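Local coordinates for conserved uncharacterized protein (predicted phosphoesterase COG0622) (Streptococcus pneumoniae, PDB 3CK2), which is probably a metal-dependent phosphoesterase of the calcineurin-like superfamily that binds two manganese ions; its natural substrate is not established, at residues A[4-10]-A[146-152]; A[78-83]-A[104-110]. One frame throughout, in Å; residues are numbered along the deposited sequence.

Contact 1 (A[4-10]-A[146-152]); sequences MAKQTII and ARVEIDD
With chi1 at 66°, Ile-9 sets its CG1 branch between its own backbone N and carbonyl carbon and lays it alongside Val-148, CG1 coming within 3.6 Å of Val-148 CB. The selenomethionine Met-4 starts with a similar torsion (chi1 72°) and bends again at chi3, which carries its CE methyl over to Ile-150 CG2, 3.9 Å away. Both contacts belong to an antiparallel pairing of strand 7-12 with strand 145-150, in one of the two facing sheets of the calcineurin-like phosphoesterase sandwich; Ile-9 sits within it and Met-4 just before it. Its hydrogen-bonded pairs are Gln-7 with Ile-150 and Ile-9 with Val-148; in the latter, Ile-9 N gives a bond of 2.9 Å to Val-148 O, in the carbonyl plane.

The side chains of these four paired residues share one face, turned toward the second sheet. Branched aliphatic residues suit that buried layer, and the one amide among the four is provided for: Gln-7 is hydrogen-bonded to the carbonyl of Leu-75 and probably to Thr-78, while Gln-7 CB and OE1 lie over the Ile-150 side chain. The other face is more mixed. Ile-10, which also touches Val-25 and Tyr-29 of helix 19-29, sets CD1 against Arg-147 CB (3.8 Å), and the Arg-147 guanidinium reaches on to Asp-158 in the next strand. Toward the start of the strand, Lys-6 NZ forms a long salt bridge of 3.5 Å with Glu-149 OE2, flexible charged chains being well placed at the more exposed margin.

Beyond the strands an acidic side chain takes over the pairing. Met-4 N bonds to Asp-152 OD2 at 2.8 Å, on the syn side but 33° out of the carboxylate plane, and one water gives a hydrogen to Met-4 O (3.2 Å) while accepting one from Asp-152 N (2.7 Å).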
# COMPACT_ATOMS: atom_id res chain seq x y z
N MSE A 4 -0.05 21.89 -6.62
CA MSE A 4 0.91 20.79 -6.84
C MSE A 4 0.49 20.00 -8.06
O MSE A 4 -0.68 19.99 -8.41
CB MSE A 4 0.97 19.84 -5.63
CG MSE A 4 -0.28 18.98 -5.47
SE MSE A 4 -0.22 17.75 -4.00
CE MSE A 4 0.42 16.21 -5.02
N ALA A 5 1.45 19.33 -8.71
CA ALA A 5 1.12 18.49 -9.85
C ALA A 5 0.58 17.19 -9.28
O ALA A 5 0.98 16.75 -8.21
CB ALA A 5 2.34 18.24 -10.76
N LYS A 6 -0.37 16.59 -10.00
CA LYS A 6 -1.04 15.39 -9.56
C LYS A 6 -0.05 14.24 -9.49
O LYS A 6 0.85 14.15 -10.32
CB LYS A 6 -2.21 15.06 -10.48
CG LYS A 6 -3.02 13.84 -10.04
CD LYS A 6 -4.39 13.78 -10.73
CE LYS A 6 -4.69 12.34 -11.22
NZ LYS A 6 -4.47 12.13 -12.71
N GLN A 7 -0.20 13.41 -8.47
CA GLN A 7 0.62 12.22 -8.29
C GLN A 7 -0.29 11.01 -8.36
O GLN A 7 -1.50 11.10 -8.13
CB GLN A 7 1.31 12.25 -6.94
CG GLN A 7 2.26 13.43 -6.73
CD GLN A 7 2.65 13.59 -5.28
OE1 GLN A 7 1.90 13.21 -4.38
NE2 GLN A 7 3.81 14.14 -5.05
N THR A 8 0.31 9.89 -8.74
CA THR A 8 -0.34 8.60 -8.76
C THR A 8 0.62 7.61 -8.10
O THR A 8 1.80 7.57 -8.43
CB THR A 8 -0.67 8.13 -10.19
OG1 THR A 8 -1.53 9.08 -10.80
CG2 THR A 8 -1.31 6.73 -10.18
N ILE A 9 0.11 6.86 -7.14
CA ILE A 9 0.88 5.78 -6.54
C ILE A 9 0.11 4.48 -6.71
O ILE A 9 -1.13 4.47 -6.82
CB ILE A 9 1.27 6.08 -5.04
CG1 ILE A 9 0.02 6.12 -4.14
CG2 ILE A 9 2.16 7.37 -4.93
CD1 ILE A 9 0.34 6.11 -2.65
N ILE A 10 0.88 3.41 -6.80
CA ILE A 10 0.38 2.03 -6.89
C ILE A 10 0.85 1.30 -5.64
O ILE A 10 2.05 1.36 -5.29
CB ILE A 10 0.87 1.29 -8.20
CG1 ILE A 10 0.33 1.99 -9.47
CG2 ILE A 10 0.42 -0.21 -8.18
CD1 ILE A 10 -1.28 1.96 -9.60
N ALA A 146 -4.24 -1.42 -5.11
CA ALA A 146 -4.81 -0.07 -5.04
C ALA A 146 -4.00 0.96 -5.84
O ALA A 146 -2.77 0.89 -5.95
CB ALA A 146 -5.00 0.40 -3.54
N ARG A 147 -4.74 1.88 -6.43
CA ARG A 147 -4.22 3.11 -7.03
C ARG A 147 -4.72 4.32 -6.24
O ARG A 147 -5.93 4.46 -6.00
CB ARG A 147 -4.69 3.23 -8.48
CG ARG A 147 -4.16 4.47 -9.15
CD ARG A 147 -4.62 4.57 -10.59
NE ARG A 147 -6.08 4.64 -10.65
CZ ARG A 147 -6.82 4.29 -11.70
NH1 ARG A 147 -6.27 3.82 -12.81
NH2 ARG A 147 -8.13 4.38 -11.64
N VAL A 148 -3.80 5.19 -5.83
CA VAL A 148 -4.17 6.47 -5.21
C VAL A 148 -3.75 7.64 -6.12
O VAL A 148 -2.59 7.71 -6.54
CB VAL A 148 -3.56 6.65 -3.77
CG1 VAL A 148 -4.14 7.94 -3.10
CG2 VAL A 148 -3.78 5.40 -2.89
N GLU A 149 -4.69 8.54 -6.40
CA GLU A 149 -4.37 9.81 -7.08
C GLU A 149 -4.40 10.97 -6.09
O GLU A 149 -5.31 11.09 -5.26
CB GLU A 149 -5.27 9.99 -8.28
CG GLU A 149 -5.13 8.76 -9.16
CD GLU A 149 -5.77 8.87 -10.51
OE1 GLU A 149 -7.02 8.98 -10.55
OE2 GLU A 149 -5.01 8.85 -11.53
N ILE A 150 -3.33 11.75 -6.09
CA ILE A 150 -3.11 12.74 -5.04
C ILE A 150 -2.99 14.09 -5.67
O ILE A 150 -2.19 14.27 -6.57
CB ILE A 150 -1.82 12.47 -4.17
CG1 ILE A 150 -1.79 11.05 -3.58
CG2 ILE A 150 -1.68 13.53 -3.07
CD1 ILE A 150 -0.61 10.21 -4.04
N ASP A 151 -3.79 15.04 -5.20
CA ASP A 151 -3.51 16.46 -5.46
C ASP A 151 -3.89 17.30 -4.23
O ASP A 151 -4.19 16.73 -3.17
CB ASP A 151 -4.13 16.95 -6.79
CG ASP A 151 -5.64 17.02 -6.77
OD1 ASP A 151 -6.29 16.70 -5.77
OD2 ASP A 151 -6.20 17.43 -7.80
N ASP A 152 -3.81 18.62 -4.35
CA ASP A 152 -4.06 19.50 -3.20
C ASP A 152 -5.47 19.38 -2.61
O ASP A 152 -5.66 19.61 -1.43
CB ASP A 152 -3.75 20.96 -3.54
CG ASP A 152 -2.24 21.25 -3.52
OD1 ASP A 152 -1.54 20.78 -2.60
OD2 ASP A 152 -1.75 21.95 -4.43
O HOH W 1 -3.24 20.14 -6.52

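Contact 2 (A[78-83]-A[104-110])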
# COMPACT_ATOMS: atom_id res chain seq x y z
N THR A 78 4.08 15.29 -0.48
CA THR A 78 3.34 14.18 0.11
C THR A 78 4.22 13.21 0.89
O THR A 78 5.00 12.48 0.30
CB THR A 78 2.64 13.40 -0.99
OG1 THR A 78 1.81 14.30 -1.73
CG2 THR A 78 1.79 12.24 -0.41
N LYS A 79 4.07 13.20 2.22
CA LYS A 79 4.77 12.24 3.08
C LYS A 79 3.93 10.97 3.29
O LYS A 79 2.85 10.99 3.91
CB LYS A 79 5.10 12.86 4.42
CG LYS A 79 5.84 11.94 5.38
CD LYS A 79 6.29 12.72 6.62
CE LYS A 79 7.13 11.88 7.54
NZ LYS A 79 7.71 12.68 8.63
N ILE A 80 4.47 9.86 2.78
CA ILE A 80 3.86 8.58 2.83
C ILE A 80 4.68 7.77 3.86
O ILE A 80 5.92 7.79 3.85
CB ILE A 80 3.91 7.92 1.41
CG1 ILE A 80 3.17 8.83 0.40
CG2 ILE A 80 3.36 6.48 1.44
CD1 ILE A 80 3.32 8.50 -1.09
N ILE A 81 3.98 7.11 4.79
CA ILE A 81 4.58 6.16 5.70
C ILE A 81 3.95 4.81 5.39
O ILE A 81 2.86 4.73 4.85
CB ILE A 81 4.50 6.60 7.21
CG1 ILE A 81 3.08 6.47 7.79
CG2 ILE A 81 5.01 8.06 7.38
CD1 ILE A 81 3.02 6.81 9.31
N GLN A 82 4.68 3.75 5.70
CA GLN A 82 4.42 2.43 5.21
C GLN A 82 4.94 1.40 6.20
O GLN A 82 6.09 1.46 6.64
CB GLN A 82 5.17 2.27 3.90
CG GLN A 82 4.89 1.04 3.14
CD GLN A 82 5.80 0.85 1.95
OE1 GLN A 82 6.78 1.61 1.77
NE2 GLN A 82 5.51 -0.17 1.16
N THR A 83 4.08 0.45 6.53
CA THR A 83 4.45 -0.64 7.43
C THR A 83 3.55 -1.81 7.11
O THR A 83 2.52 -1.63 6.47
CB THR A 83 4.36 -0.20 8.94
OG1 THR A 83 5.07 -1.12 9.76
CG2 THR A 83 2.92 -0.10 9.44
N GLU A 104 4.49 11.28 12.80
CA GLU A 104 5.14 11.49 11.51
C GLU A 104 4.53 12.62 10.70
O GLU A 104 5.13 13.06 9.73
CB GLU A 104 5.03 10.21 10.65
CG GLU A 104 5.80 9.02 11.15
CD GLU A 104 7.31 9.21 11.11
OE1 GLU A 104 7.83 10.10 10.39
OE2 GLU A 104 8.00 8.46 11.81
N GLU A 105 3.33 13.05 11.06
CA GLU A 105 2.53 13.97 10.24
C GLU A 105 2.49 13.52 8.77
O GLU A 105 2.81 14.29 7.85
CB GLU A 105 3.06 15.40 10.40
CG GLU A 105 2.47 16.11 11.64
CD GLU A 105 3.49 16.95 12.38
OE1 GLU A 105 4.07 17.87 11.76
OE2 GLU A 105 3.70 16.69 13.59
N ALA A 106 2.09 12.27 8.55
CA ALA A 106 2.01 11.67 7.22
C ALA A 106 0.79 12.22 6.44
O ALA A 106 -0.23 12.54 7.04
CB ALA A 106 1.95 10.13 7.33
N ALA A 107 0.91 12.34 5.12
CA ALA A 107 -0.27 12.53 4.27
C ALA A 107 -1.04 11.19 4.14
O ALA A 107 -2.28 11.14 4.15
CB ALA A 107 0.13 13.08 2.87
N ILE A 108 -0.26 10.11 4.03
CA ILE A 108 -0.76 8.78 3.72
C ILE A 108 -0.01 7.75 4.56
O ILE A 108 1.20 7.83 4.73
CB ILE A 108 -0.61 8.42 2.22
CG1 ILE A 108 -1.33 9.46 1.32
CG2 ILE A 108 -1.12 6.94 1.95
CD1 ILE A 108 -1.07 9.29 -0.20
N CYS A 109 -0.76 6.80 5.10
CA CYS A 109 -0.23 5.69 5.89
C CYS A 109 -0.65 4.37 5.22
O CYS A 109 -1.82 4.06 5.10
CB CYS A 109 -0.77 5.78 7.31
SG CYS A 109 -0.23 4.41 8.39
N LEU A 110 0.33 3.63 4.74
CA LEU A 110 0.12 2.42 3.97
C LEU A 110 0.41 1.24 4.86
O LEU A 110 1.43 1.21 5.52
CB LEU A 110 1.08 2.40 2.77
CG LEU A 110 0.89 3.48 1.71
CD1 LEU A 110 1.97 3.31 0.60
CD2 LEU A 110 -0.55 3.45 1.12
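The carbonyl O of Lys-79 takes two backbone bonds at once, from Ala-107 N at 2.7 Å and from Ile-108 N at 3.2 Å. The shorter is the more bent, with an angle of 136° at its hydrogen, as the chain turns from loop into strand 108-110. From there the pairing with strand 78-83 is parallel, Ile-81 using both N and O to join Ile-108 O and Leu-110 N.

The Lys-79 side chain, fully extended, reaches across to the end of helix 95-103. Its NZ bonds to Glu-104 O at 2.8 Å on a carbonyl lone pair and makes a salt bridge to Glu-104 OE1 at 3.1 Å; a positive charge here should also favour the helix C-terminus, which Glu-105 closes in a Schellman motif. Small residues follow: the methyl of Ala-106 packs through CB against Ile-81 CG2 at 3.7 Å. On the other face Ile-80 CG2 meets Leu-110 CD1 at 3.6 Å, beta-branched and leucine side chains filling a buried layer.

Together these elements form a beta-alpha-beta unit. Helix 95-103 packs through Trp-100 and Ala-101 on the Ile-81 face, Phe-37 of strand 35-38 touches Ile-80 and Leu-110 on the opposite face, and strands 70-75 and 125-130 extend the sheet to either side.

In the fold
Contacts 1 and 2 lie in different sheets of the sandwich, their centres about 13 Å apart, and contact 2 is nested within the chain loop that contact 1 closes. They meet between the sheets: Gln-7 OE1 approaches Thr-78 OG1 at 2.9 Å, a probable hydrogen bond, and Ile-150 CG1 packs on Ile-108 CD1 at 3.9 Å. Three of the strands lead toward the two-manganese centre, 7-12 before Asp-14 and His-16, 78-83 before His-84, and 108-110 before His-113 and His-115; the Thr-83 side chain is about 10 Å from a manganese ion. Bound meso-tartaric acid lies about 5 Å from the Arg-147 side chain, in a pocket that includes Asp-158.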